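Local coordinates for beta-lactamase (Klebsiella pneumoniae 700603, PDB 6XJ3), which probably hydrolyses beta-lactam antibiotics, oxacillin among them, to substituted beta-amino acids as a class D serine beta-lactamase, and is caught here carrying the inhibitor avibactam, at residues Tyr50-Thr55 / Gly144-Ser149; Ser54-Pro59 / Ile126-Ala131; Lys118-Leu123 / Ala131-Ser136; Thr193-Arg198 / Asp226-Arg231. One frame throughout, in Å; residues are numbered along the deposited sequence.

In the fold
Three of the four contacts touch the bound avibactam. Contacts 1 and 2 both start from the stretch around S54, the serine that carries the inhibitor, and share S54 and T55; their centres are about 7 Å apart. Contact 3 lies farther out, its centre about 10 Å from that of contact 2, with which it shares A131; F56 and L123 pack between the two. Contact 4 comes from the sheet side of the pocket: its centre is about 14 Å from that of contact 1, yet T193, G194 and W195 pack against A53, S54 and T55. Contacts 3 and 4 do not touch, with nearest atoms about 12 Å apart.

Contact 1: residues Tyr50-Thr55 / Gly144-Ser149; sequences YSPAST and GSLAIS. With NXL ((2S,5R)-1-formyl-5-[(sulfooxy)amino]piperidine-2-carboxamide), chain E.
L146 carries its CG anti to the backbone N (chi1 -176°), which lays CD2 against CG of P52 at 3.9 Å, the leucine lying crosswise to the proline ring. The CG2 branch of I148, wedged between its own backbone N and carbonyl carbon because CG1 is anti to N (chi1 -178°), reaches CB of P52 at 3.9 Å. The proline is thus touched by two apolar branches of 144-149, while its CD rests near the carbonyl O of L146. Y50 and I148 form a single antiparallel bridge, a hydrogen-bonded pair. Y50 N gives a nearly straight bond to I148 O (2.9 Å, 174°), and I148 N returns one to Y50 O (2.8 Å). The CA-H of A147 also makes a bent contact with Y50 O, CA and O 3.2 Å apart, beside the I148 N-H bond. A water extends the join beyond the bridge: it accepts from S51 OG and donates to L146 O. Within 50-55, P52 O takes both T55 N and T55 OG1 from one face of its plane, closing a turn that contains S54. The S54 OG is bonded covalently to CAN of avibactam, and S54 N makes a weak hydrogen bond to the inhibitor carbonyl OAC (2.7 Å). The contact ties the loop before helix 57-67 to the loop before helix 150-161, where S149 is the N-cap. Q153 of helix 150-161 bonds T55 OG1, and W201 of strand 199-208 bonds S51 O.

Contact 2: residues Ser54-Pro59 / Ile126-Ala131; sequences STFKIP and IDYGNA. With NXL ((2S,5R)-1-formyl-5-[(sulfooxy)amino]piperidine-2-carboxamide), chain E.
Aromatic and apolar contacts carry most of this buried meeting, in which F56 and P59 both approach the Y128 ring from one side of its plane. F56 turns its edge toward the face of Y128 in an offset edge-to-face pair, with ring centroids 5.6 Å apart and planes at 70°. Its closest touch is CD1 of F56 on CE2 of Y128, at 3.7 Å. Both rings have CG anti to the backbone N (chi1 -168° for F56, -176° for Y128), which swings F56 out from the 3-10 turn and sends Y128 across from the loop to meet it. CG of P59 comes within 3.8 Å of CE1 of the tyrosine. CD1 of I126 reaches CB of P59 more loosely, at 4.5 Å. The polar link is indirect: a water at the edge of the Y128 ring, in its plane, accepts from OH (2.7 Å) and donates to T55 O (2.9 Å), so the phenol is joined to the backbone of 54-59 through a single water. Backbone bonds shape each side. K57 N to S54 O and I58 N to T55 O run the 3-10 turn into the helix, while D127, at positive phi, ends helix 116-126 in a Schellman motif and Y128 to A131 form a type II' turn. S54 and K57 fit the SxxK pattern of serine beta-lactamases, and K57 NZ bonds to S102 OG. F156 of helix 150-161 meets both Y128 and P59, and L123 of helix 116-126 touches F56 and Y128, so the start of helix 57-67 packs against both helices.

Contact 3: residues Lys118-Leu123 / Ala131-Ser136; sequences KARRYL and ADPSTS
Helix against returning loop is the kind of contact made here: one side of helix 116-126 packs on the chain that leaves its C-terminal end and folds back, toward the outside of the helical part of the fold. P133 is the centre of it. Its CG sits 3.5 Å from CG of R120, its CB 3.8 Å from CD1 of L123, and its CG more distantly from CB of A119, so three residues of the helix meet one proline ring. L123 and P133 lie alongside each other, running opposite ways, and CB of L123 also rests on CB of A131 at 3.8 Å. R120 leaves the helix with CG beside its backbone N (chi1 -54°) and then runs extended to NE, carrying the guanidinium along the loop. CD of P133 lies over one face of that group, toward its rim, and S134 OG lies at its edge, accepting a hydrogen bond from NH2 in the guanidinium plane (2.8 Å, 144°). The same hydroxyl donates to the syn lone pair of D132 OD1 at 2.6 Å. S134 N also bonds D132 OD1, at 3.1 Å on the anti side, so one carboxylate oxygen takes two donors from S134. R120 NH1 stands 3.9 Å from D132 OD1, a long salt bridge whose charge probably adds a little to the more direct grip through S134. The bond from S134 N back to the aspartate side chain two residues before it is an Asx turn, whose serine hydroxyl also accepts from R120.

Contact 4: residues Thr193-Arg198 / Asp226-Arg231; sequences TGWEGR and DDLFKR. With NXL ((2S,5R)-1-formyl-5-[(sulfooxy)amino]piperidine-2-carboxamide), chain E.
Strand 187-195 ends at W195 beside the start of helix 229-241, with the CA atoms of T193 and R231 7.9 Å apart and those of W195 and L228 8.0 Å apart. CD2 of L228 sits over the five-membered ring of W195, 3.6 Å from its centroid and 11° off the normal, a CH-pi contact; CA of G197 lies against the opposite face, toward the rim. The guanidinium of R231 is likewise sandwiched, between CD2 of L228 and CB of T193. A bend at chi3 (-64°) folds its chain back so that NE bonds L228 O at 2.9 Å, in the carbonyl plane on a lone pair, which helps fix the group's rotation. NH1 then points into the pocket, bonding sulfate oxygen OAD of avibactam (3.0 Å) and, weakly, G194 O. T193 OG1 donates to OAG of the same sulfate at 2.9 Å. W195 N meets the carbonyl OAC almost straight (2.8 Å), with S54 N the other donor, an arrangement consistent with the oxyanion hole of serine beta-lactamases. Following K192, T193 and G194 complete a KTG motif. T221, after strand 211-220, bonds W195 NE1, G194 pairs with W201 of strand 199-208, and R231 packs on I219 of strand 211-220.

Contact 1: residues Tyr50-Thr55 / Gly144-Ser149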
# COMPACT_ATOMS: atom_id res chain seq x y z
N TYR A 50 -7.54 -2.23 -9.63
CA TYR A 50 -7.54 -3.55 -9.02
C TYR A 50 -7.89 -3.42 -7.54
O TYR A 50 -7.77 -2.34 -6.95
CB TYR A 50 -6.18 -4.26 -9.13
CG TYR A 50 -5.68 -4.55 -10.52
CD1 TYR A 50 -5.97 -5.76 -11.15
CD2 TYR A 50 -4.86 -3.64 -11.20
CE1 TYR A 50 -5.49 -6.05 -12.41
CE2 TYR A 50 -4.38 -3.92 -12.46
CZ TYR A 50 -4.70 -5.13 -13.06
OH TYR A 50 -4.23 -5.41 -14.31
N SER A 51 -8.29 -4.53 -6.95
CA SER A 51 -8.52 -4.56 -5.52
C SER A 51 -7.23 -4.17 -4.80
O SER A 51 -6.15 -4.64 -5.18
CB SER A 51 -8.97 -5.95 -5.07
OG SER A 51 -9.08 -6.00 -3.66
N PRO A 52 -7.29 -3.30 -3.79
CA PRO A 52 -6.04 -2.88 -3.12
C PRO A 52 -5.48 -3.93 -2.19
O PRO A 52 -4.30 -3.84 -1.83
CB PRO A 52 -6.48 -1.63 -2.33
CG PRO A 52 -7.94 -1.89 -2.04
CD PRO A 52 -8.47 -2.60 -3.27
N ALA A 53 -6.30 -4.91 -1.78
CA ALA A 53 -5.91 -6.00 -0.89
C ALA A 53 -5.23 -5.38 0.34
O ALA A 53 -5.73 -4.38 0.87
CB ALA A 53 -5.08 -7.02 -1.66
N SER A 54 -4.11 -5.92 0.81
CA SER A 54 -3.53 -5.44 2.05
C SER A 54 -2.88 -4.06 1.93
O SER A 54 -2.48 -3.51 2.97
CB SER A 54 -2.49 -6.44 2.57
OG SER A 54 -3.11 -7.65 3.01
N THR A 55 -2.75 -3.48 0.73
CA THR A 55 -2.35 -2.08 0.68
C THR A 55 -3.41 -1.18 1.27
O THR A 55 -3.10 -0.04 1.65
CB THR A 55 -2.02 -1.62 -0.75
OG1 THR A 55 -3.23 -1.47 -1.51
CG2 THR A 55 -1.08 -2.59 -1.43
N GLY A 144 -14.54 -7.50 -3.23
CA GLY A 144 -15.63 -6.57 -3.34
C GLY A 144 -15.46 -5.65 -4.52
O GLY A 144 -14.68 -5.92 -5.44
N SER A 145 -16.20 -4.54 -4.47
CA SER A 145 -16.20 -3.55 -5.55
C SER A 145 -15.02 -2.59 -5.48
O SER A 145 -14.64 -2.03 -6.51
CB SER A 145 -17.50 -2.75 -5.54
OG SER A 145 -18.61 -3.60 -5.74
N LEU A 146 -14.43 -2.39 -4.30
CA LEU A 146 -13.37 -1.40 -4.14
C LEU A 146 -12.19 -1.73 -5.06
O LEU A 146 -11.67 -2.85 -5.05
CB LEU A 146 -12.91 -1.34 -2.69
CG LEU A 146 -11.86 -0.26 -2.40
CD1 LEU A 146 -12.45 1.12 -2.67
CD2 LEU A 146 -11.32 -0.35 -0.97
N ALA A 147 -11.78 -0.74 -5.85
CA ALA A 147 -10.67 -0.92 -6.77
C ALA A 147 -9.96 0.41 -6.99
O ALA A 147 -10.58 1.48 -6.93
CB ALA A 147 -11.14 -1.51 -8.11
N ILE A 148 -8.66 0.34 -7.26
CA ILE A 148 -7.83 1.52 -7.42
C ILE A 148 -6.68 1.16 -8.36
O ILE A 148 -6.21 0.02 -8.37
CB ILE A 148 -7.33 2.01 -6.04
CG1 ILE A 148 -6.49 3.28 -6.16
CG2 ILE A 148 -6.54 0.92 -5.34
CD1 ILE A 148 -6.06 3.86 -4.82
N SER A 149 -6.25 2.12 -9.16
CA SER A 149 -5.15 1.88 -10.09
C SER A 149 -3.82 2.25 -9.45
O SER A 149 -3.76 2.87 -8.39
CB SER A 149 -5.35 2.67 -11.38
OG SER A 149 -5.26 4.06 -11.14
OAC NXL E . -3.04 -8.43 0.93
CAN NXL E . -3.13 -8.69 2.11
N NXL E . -3.24 -9.94 2.62
CAJ NXL E . -3.04 -10.24 4.04
CA NXL E . -3.52 -11.11 1.78
C NXL E . -4.88 -11.75 2.09
O NXL E . -5.71 -11.16 2.75
NAA NXL E . -5.16 -13.10 1.59
CB NXL E . -2.40 -12.13 1.93
CAH NXL E . -2.14 -12.48 3.39
CAO NXL E . -1.87 -11.22 4.22
NAK NXL E . -0.53 -10.62 3.98
OAL NXL E . -0.46 -10.02 2.67
SAR NXL E . 0.91 -9.33 2.33
OAD NXL E . 0.74 -8.84 0.98
OAE NXL E . 1.95 -10.34 2.43
OAG NXL E . 1.09 -8.26 3.29
O HOH W 1 -11.74 -5.10 -3.41

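Contact 2: residues Ser54-Pro59 / Ile126-Ala131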
# COMPACT_ATOMS: atom_id res chain seq x y z
N SER A 54 -4.11 -5.92 0.81
CA SER A 54 -3.53 -5.44 2.05
C SER A 54 -2.88 -4.06 1.93
O SER A 54 -2.48 -3.51 2.97
CB SER A 54 -2.49 -6.44 2.57
OG SER A 54 -3.11 -7.65 3.01
N THR A 55 -2.75 -3.48 0.73
CA THR A 55 -2.35 -2.08 0.68
C THR A 55 -3.41 -1.18 1.27
O THR A 55 -3.10 -0.04 1.65
CB THR A 55 -2.02 -1.62 -0.75
OG1 THR A 55 -3.23 -1.47 -1.51
CG2 THR A 55 -1.08 -2.59 -1.43
N PHE A 56 -4.65 -1.65 1.37
CA PHE A 56 -5.71 -0.87 2.00
C PHE A 56 -5.47 -0.64 3.48
O PHE A 56 -6.13 0.22 4.07
CB PHE A 56 -7.07 -1.54 1.78
CG PHE A 56 -8.24 -0.67 2.14
CD1 PHE A 56 -8.56 0.44 1.37
CD2 PHE A 56 -9.04 -0.97 3.23
CE1 PHE A 56 -9.64 1.25 1.70
CE2 PHE A 56 -10.13 -0.18 3.55
CZ PHE A 56 -10.43 0.94 2.79
N LYS A 57 -4.55 -1.37 4.12
CA LYS A 57 -4.29 -1.08 5.53
C LYS A 57 -3.77 0.33 5.74
O LYS A 57 -3.90 0.86 6.85
CB LYS A 57 -3.32 -2.10 6.12
CG LYS A 57 -3.93 -3.48 6.36
CD LYS A 57 -2.93 -4.42 7.02
CE LYS A 57 -3.50 -5.82 7.23
NZ LYS A 57 -3.54 -6.64 5.99
N ILE A 58 -3.20 0.96 4.71
CA ILE A 58 -2.74 2.34 4.84
C ILE A 58 -3.96 3.22 5.11
O ILE A 58 -4.05 3.79 6.21
CB ILE A 58 -1.94 2.80 3.60
CG1 ILE A 58 -0.66 1.99 3.43
CG2 ILE A 58 -1.61 4.28 3.69
CD1 ILE A 58 0.04 2.23 2.10
N PRO A 59 -4.93 3.36 4.20
CA PRO A 59 -6.08 4.21 4.53
C PRO A 59 -6.95 3.63 5.63
O PRO A 59 -7.52 4.39 6.41
CB PRO A 59 -6.83 4.32 3.20
CG PRO A 59 -6.53 3.06 2.51
CD PRO A 59 -5.09 2.76 2.86
N ILE A 126 -11.79 11.08 0.41
CA ILE A 126 -10.42 11.04 -0.07
C ILE A 126 -10.32 10.65 -1.54
O ILE A 126 -9.20 10.65 -2.09
CB ILE A 126 -9.55 10.08 0.76
CG1 ILE A 126 -10.13 8.66 0.73
CG2 ILE A 126 -9.44 10.57 2.19
CD1 ILE A 126 -9.29 7.66 1.49
N ASP A 127 -11.43 10.31 -2.19
CA ASP A 127 -11.44 9.89 -3.59
C ASP A 127 -10.45 8.75 -3.82
O ASP A 127 -9.51 8.85 -4.61
CB ASP A 127 -11.14 11.06 -4.53
CG ASP A 127 -11.41 10.73 -5.98
OD1 ASP A 127 -12.20 9.80 -6.25
OD2 ASP A 127 -10.80 11.38 -6.86
N TYR A 128 -10.67 7.64 -3.12
CA TYR A 128 -9.78 6.49 -3.17
C TYR A 128 -10.31 5.52 -4.22
O TYR A 128 -11.29 4.81 -3.98
CB TYR A 128 -9.68 5.84 -1.80
CG TYR A 128 -8.70 4.68 -1.71
CD1 TYR A 128 -7.38 4.90 -1.32
CD2 TYR A 128 -9.11 3.38 -1.95
CE1 TYR A 128 -6.49 3.85 -1.21
CE2 TYR A 128 -8.22 2.33 -1.84
CZ TYR A 128 -6.91 2.56 -1.47
OH TYR A 128 -6.03 1.51 -1.35
N GLY A 129 -9.64 5.46 -5.37
CA GLY A 129 -10.09 4.57 -6.42
C GLY A 129 -11.52 4.90 -6.81
O GLY A 129 -11.86 6.07 -7.06
N ASN A 130 -12.37 3.88 -6.85
CA ASN A 130 -13.79 4.09 -7.15
C ASN A 130 -14.63 4.38 -5.91
O ASN A 130 -15.81 4.69 -6.04
CB ASN A 130 -14.36 2.88 -7.90
CG ASN A 130 -14.20 1.58 -7.14
OD1 ASN A 130 -14.02 1.57 -5.93
ND2 ASN A 130 -14.28 0.46 -7.86
N ALA A 131 -14.04 4.27 -4.72
CA ALA A 131 -14.70 4.60 -3.45
C ALA A 131 -15.97 3.80 -3.23
O ALA A 131 -16.96 4.31 -2.69
CB ALA A 131 -14.98 6.11 -3.35
OAC NXL E . -3.04 -8.43 0.93
CAN NXL E . -3.13 -8.69 2.11
N NXL E . -3.24 -9.94 2.62
CAJ NXL E . -3.04 -10.24 4.04
CA NXL E . -3.52 -11.11 1.78
C NXL E . -4.88 -11.75 2.09
O NXL E . -5.71 -11.16 2.75
NAA NXL E . -5.16 -13.10 1.59
CB NXL E . -2.40 -12.13 1.93
CAH NXL E . -2.14 -12.48 3.39
CAO NXL E . -1.87 -11.22 4.22
NAK NXL E . -0.53 -10.62 3.98
OAL NXL E . -0.46 -10.02 2.67
SAR NXL E . 0.91 -9.33 2.33
OAD NXL E . 0.74 -8.84 0.98
OAE NXL E . 1.95 -10.34 2.43
OAG NXL E . 1.09 -8.26 3.29
O HOH W 2 -3.54 1.99 -0.42

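Contact 3: residues Lys118-Leu123 / Ala131-Ser136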
# COMPACT_ATOMS: atom_id res chain seq x y z
N LYS A 118 -19.83 4.97 7.07
CA LYS A 118 -18.60 5.73 7.30
C LYS A 118 -17.53 5.37 6.28
O LYS A 118 -16.85 6.26 5.75
CB LYS A 118 -18.09 5.50 8.72
CG LYS A 118 -18.64 6.47 9.75
CD LYS A 118 -17.94 6.31 11.09
CE LYS A 118 -18.34 7.41 12.06
NZ LYS A 118 -17.61 7.29 13.35
N ALA A 119 -17.37 4.08 5.99
CA ALA A 119 -16.43 3.66 4.94
C ALA A 119 -16.71 4.40 3.64
O ALA A 119 -15.78 4.93 3.01
CB ALA A 119 -16.49 2.15 4.74
N ARG A 120 -17.98 4.47 3.23
CA ARG A 120 -18.34 5.19 2.01
C ARG A 120 -17.98 6.67 2.12
O ARG A 120 -17.41 7.25 1.19
CB ARG A 120 -19.84 5.05 1.71
CG ARG A 120 -20.34 3.63 1.66
CD ARG A 120 -21.81 3.58 1.27
NE ARG A 120 -22.15 2.26 0.76
CZ ARG A 120 -21.92 1.86 -0.48
NH1 ARG A 120 -21.35 2.69 -1.35
NH2 ARG A 120 -22.24 0.63 -0.86
N ARG A 121 -18.35 7.29 3.24
CA ARG A 121 -18.05 8.71 3.41
C ARG A 121 -16.55 8.94 3.45
O ARG A 121 -16.04 9.90 2.87
CB ARG A 121 -18.72 9.22 4.69
CG ARG A 121 -20.23 8.98 4.71
CD ARG A 121 -20.87 9.28 6.07
NE ARG A 121 -21.10 10.71 6.28
CZ ARG A 121 -22.17 11.37 5.83
NH1 ARG A 121 -22.31 12.67 6.08
NH2 ARG A 121 -23.10 10.73 5.13
N TYR A 122 -15.83 8.03 4.11
CA TYR A 122 -14.37 8.10 4.14
C TYR A 122 -13.79 7.99 2.74
O TYR A 122 -13.11 8.90 2.26
CB TYR A 122 -13.83 6.98 5.04
CG TYR A 122 -13.84 7.29 6.52
CD1 TYR A 122 -13.60 8.58 6.98
CD2 TYR A 122 -14.05 6.28 7.46
CE1 TYR A 122 -13.59 8.86 8.34
CE2 TYR A 122 -14.04 6.55 8.81
CZ TYR A 122 -13.81 7.84 9.25
OH TYR A 122 -13.79 8.12 10.60
N LEU A 123 -14.06 6.86 2.06
CA LEU A 123 -13.49 6.63 0.74
C LEU A 123 -13.83 7.76 -0.22
O LEU A 123 -12.99 8.15 -1.05
CB LEU A 123 -13.99 5.30 0.18
CG LEU A 123 -13.52 4.06 0.94
CD1 LEU A 123 -14.42 2.86 0.64
CD2 LEU A 123 -12.08 3.74 0.58
N ALA A 131 -14.04 4.27 -4.72
CA ALA A 131 -14.70 4.60 -3.45
C ALA A 131 -15.97 3.80 -3.23
O ALA A 131 -16.96 4.31 -2.69
CB ALA A 131 -14.98 6.11 -3.35
N ASP A 132 -15.96 2.52 -3.60
CA ASP A 132 -17.16 1.69 -3.52
C ASP A 132 -16.94 0.49 -2.62
O ASP A 132 -16.43 -0.55 -3.08
CB ASP A 132 -17.60 1.24 -4.91
CG ASP A 132 -19.02 0.71 -4.92
OD1 ASP A 132 -19.54 0.34 -3.84
OD2 ASP A 132 -19.63 0.67 -6.01
N PRO A 133 -17.33 0.55 -1.34
CA PRO A 133 -17.12 -0.59 -0.44
C PRO A 133 -18.24 -1.61 -0.48
O PRO A 133 -18.41 -2.37 0.48
CB PRO A 133 -17.04 0.09 0.93
CG PRO A 133 -17.98 1.24 0.80
CD PRO A 133 -17.88 1.72 -0.63
N SER A 134 -19.02 -1.64 -1.56
CA SER A 134 -20.05 -2.67 -1.71
C SER A 134 -19.39 -4.04 -1.81
O SER A 134 -18.49 -4.24 -2.63
CB SER A 134 -20.91 -2.40 -2.95
OG SER A 134 -21.53 -1.12 -2.88
N THR A 135 -19.84 -4.97 -0.98
CA THR A 135 -19.30 -6.32 -0.97
C THR A 135 -20.44 -7.33 -0.93
O THR A 135 -21.52 -7.05 -0.41
CB THR A 135 -18.35 -6.55 0.22
OG1 THR A 135 -18.02 -7.94 0.30
CG2 THR A 135 -19.01 -6.12 1.53
N SER A 136 -20.17 -8.51 -1.49
CA SER A 136 -21.14 -9.61 -1.53
C SER A 136 -20.92 -10.63 -0.43
O SER A 136 -21.90 -11.15 0.13
CB SER A 136 -21.08 -10.31 -2.89
OG SER A 136 -21.33 -9.40 -3.94

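Contact 4: residues Thr193-Arg198 / Asp226-Arg231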
# COMPACT_ATOMS: atom_id res chain seq x y z
N THR A 193 2.81 -4.05 1.19
CA THR A 193 2.48 -5.05 0.19
C THR A 193 0.99 -5.38 0.21
O THR A 193 0.31 -5.24 1.23
CB THR A 193 3.28 -6.33 0.43
OG1 THR A 193 3.05 -6.77 1.77
CG2 THR A 193 4.76 -6.10 0.21
N GLY A 194 0.49 -5.86 -0.92
CA GLY A 194 -0.85 -6.40 -1.00
C GLY A 194 -0.86 -7.64 -1.87
O GLY A 194 -0.07 -7.76 -2.81
N TRP A 195 -1.74 -8.58 -1.53
CA TRP A 195 -1.93 -9.77 -2.35
C TRP A 195 -3.40 -10.14 -2.40
O TRP A 195 -4.00 -10.48 -1.38
CB TRP A 195 -1.10 -10.96 -1.85
CG TRP A 195 -1.14 -12.11 -2.81
CD1 TRP A 195 -1.26 -12.04 -4.17
CD2 TRP A 195 -1.09 -13.50 -2.48
NE1 TRP A 195 -1.27 -13.30 -4.71
CE2 TRP A 195 -1.17 -14.22 -3.69
CE3 TRP A 195 -0.98 -14.22 -1.28
CZ2 TRP A 195 -1.14 -15.62 -3.74
CZ3 TRP A 195 -0.95 -15.60 -1.33
CH2 TRP A 195 -1.03 -16.29 -2.55
N GLU A 196 -3.98 -10.07 -3.61
CA GLU A 196 -5.38 -10.38 -3.84
C GLU A 196 -5.61 -11.85 -4.16
O GLU A 196 -6.74 -12.33 -4.07
CB GLU A 196 -5.91 -9.49 -4.97
CG GLU A 196 -7.41 -9.60 -5.28
CD GLU A 196 -7.72 -10.58 -6.41
OE1 GLU A 196 -6.80 -11.31 -6.85
OE2 GLU A 196 -8.89 -10.62 -6.86
N GLY A 197 -4.56 -12.58 -4.52
CA GLY A 197 -4.69 -13.98 -4.88
C GLY A 197 -4.20 -14.23 -6.29
O GLY A 197 -3.34 -15.09 -6.51
N ARG A 198 -4.74 -13.48 -7.25
CA ARG A 198 -4.31 -13.59 -8.63
C ARG A 198 -3.41 -12.44 -9.07
O ARG A 198 -2.78 -12.53 -10.12
CB ARG A 198 -5.53 -13.68 -9.56
CG ARG A 198 -6.35 -14.95 -9.34
CD ARG A 198 -7.75 -14.85 -9.95
NE ARG A 198 -8.46 -13.66 -9.48
CZ ARG A 198 -9.78 -13.49 -9.56
NH1 ARG A 198 -10.54 -14.44 -10.08
NH2 ARG A 198 -10.33 -12.37 -9.10
N ASP A 226 4.94 -18.42 -4.74
CA ASP A 226 6.27 -18.32 -5.33
C ASP A 226 6.48 -17.00 -6.07
O ASP A 226 7.63 -16.64 -6.36
CB ASP A 226 6.52 -19.50 -6.27
CG ASP A 226 6.85 -20.78 -5.53
OD1 ASP A 226 7.74 -20.75 -4.66
OD2 ASP A 226 6.20 -21.81 -5.82
N ASP A 227 5.40 -16.27 -6.38
CA ASP A 227 5.50 -14.99 -7.06
C ASP A 227 5.57 -13.80 -6.11
O ASP A 227 5.80 -12.68 -6.58
CB ASP A 227 4.31 -14.79 -7.99
CG ASP A 227 4.44 -15.56 -9.29
OD1 ASP A 227 5.53 -16.11 -9.54
OD2 ASP A 227 3.46 -15.61 -10.06
N LEU A 228 5.38 -14.00 -4.81
CA LEU A 228 5.23 -12.85 -3.92
C LEU A 228 6.52 -12.04 -3.83
O LEU A 228 6.48 -10.81 -3.73
CB LEU A 228 4.78 -13.30 -2.53
CG LEU A 228 3.37 -13.89 -2.49
CD1 LEU A 228 2.95 -14.23 -1.07
CD2 LEU A 228 2.38 -12.95 -3.16
N PHE A 229 7.68 -12.71 -3.85
CA PHE A 229 8.94 -11.99 -3.75
C PHE A 229 9.15 -11.03 -4.92
O PHE A 229 9.90 -10.06 -4.79
CB PHE A 229 10.10 -12.98 -3.68
CG PHE A 229 10.54 -13.49 -5.02
CD1 PHE A 229 9.83 -14.49 -5.66
CD2 PHE A 229 11.65 -12.95 -5.65
CE1 PHE A 229 10.22 -14.96 -6.89
CE2 PHE A 229 12.04 -13.42 -6.89
CZ PHE A 229 11.33 -14.42 -7.51
N LYS A 230 8.49 -11.29 -6.05
CA LYS A 230 8.70 -10.50 -7.25
C LYS A 230 8.21 -9.06 -7.08
O LYS A 230 8.72 -8.16 -7.76
CB LYS A 230 7.98 -11.15 -8.43
CG LYS A 230 8.38 -12.60 -8.63
CD LYS A 230 7.79 -13.17 -9.91
CE LYS A 230 8.29 -14.59 -10.15
NZ LYS A 230 7.75 -15.14 -11.43
N ARG A 231 7.24 -8.84 -6.19
CA ARG A 231 6.72 -7.50 -5.96
C ARG A 231 7.83 -6.56 -5.51
O ARG A 231 8.05 -5.50 -6.12
CB ARG A 231 5.59 -7.54 -4.93
CG ARG A 231 4.49 -8.54 -5.26
CD ARG A 231 3.51 -8.72 -4.11
NE ARG A 231 4.12 -9.27 -2.90
CZ ARG A 231 3.46 -9.45 -1.75
NH1 ARG A 231 2.18 -9.12 -1.68
NH2 ARG A 231 4.06 -9.94 -0.69
OAC NXL E . -3.04 -8.43 0.93
CAN NXL E . -3.13 -8.69 2.11
N NXL E . -3.24 -9.94 2.62
CAJ NXL E . -3.04 -10.24 4.04
CA NXL E . -3.52 -11.11 1.78
C NXL E . -4.88 -11.75 2.09
O NXL E . -5.71 -11.16 2.75
NAA NXL E . -5.16 -13.10 1.59
CB NXL E . -2.40 -12.13 1.93
CAH NXL E . -2.14 -12.48 3.39
CAO NXL E . -1.87 -11.22 4.22
NAK NXL E . -0.53 -10.62 3.98
OAL NXL E . -0.46 -10.02 2.67
SAR NXL E . 0.91 -9.33 2.33
OAD NXL E . 0.74 -8.84 0.98
OAE NXL E . 1.95 -10.34 2.43
OAG NXL E . 1.09 -8.26 3.29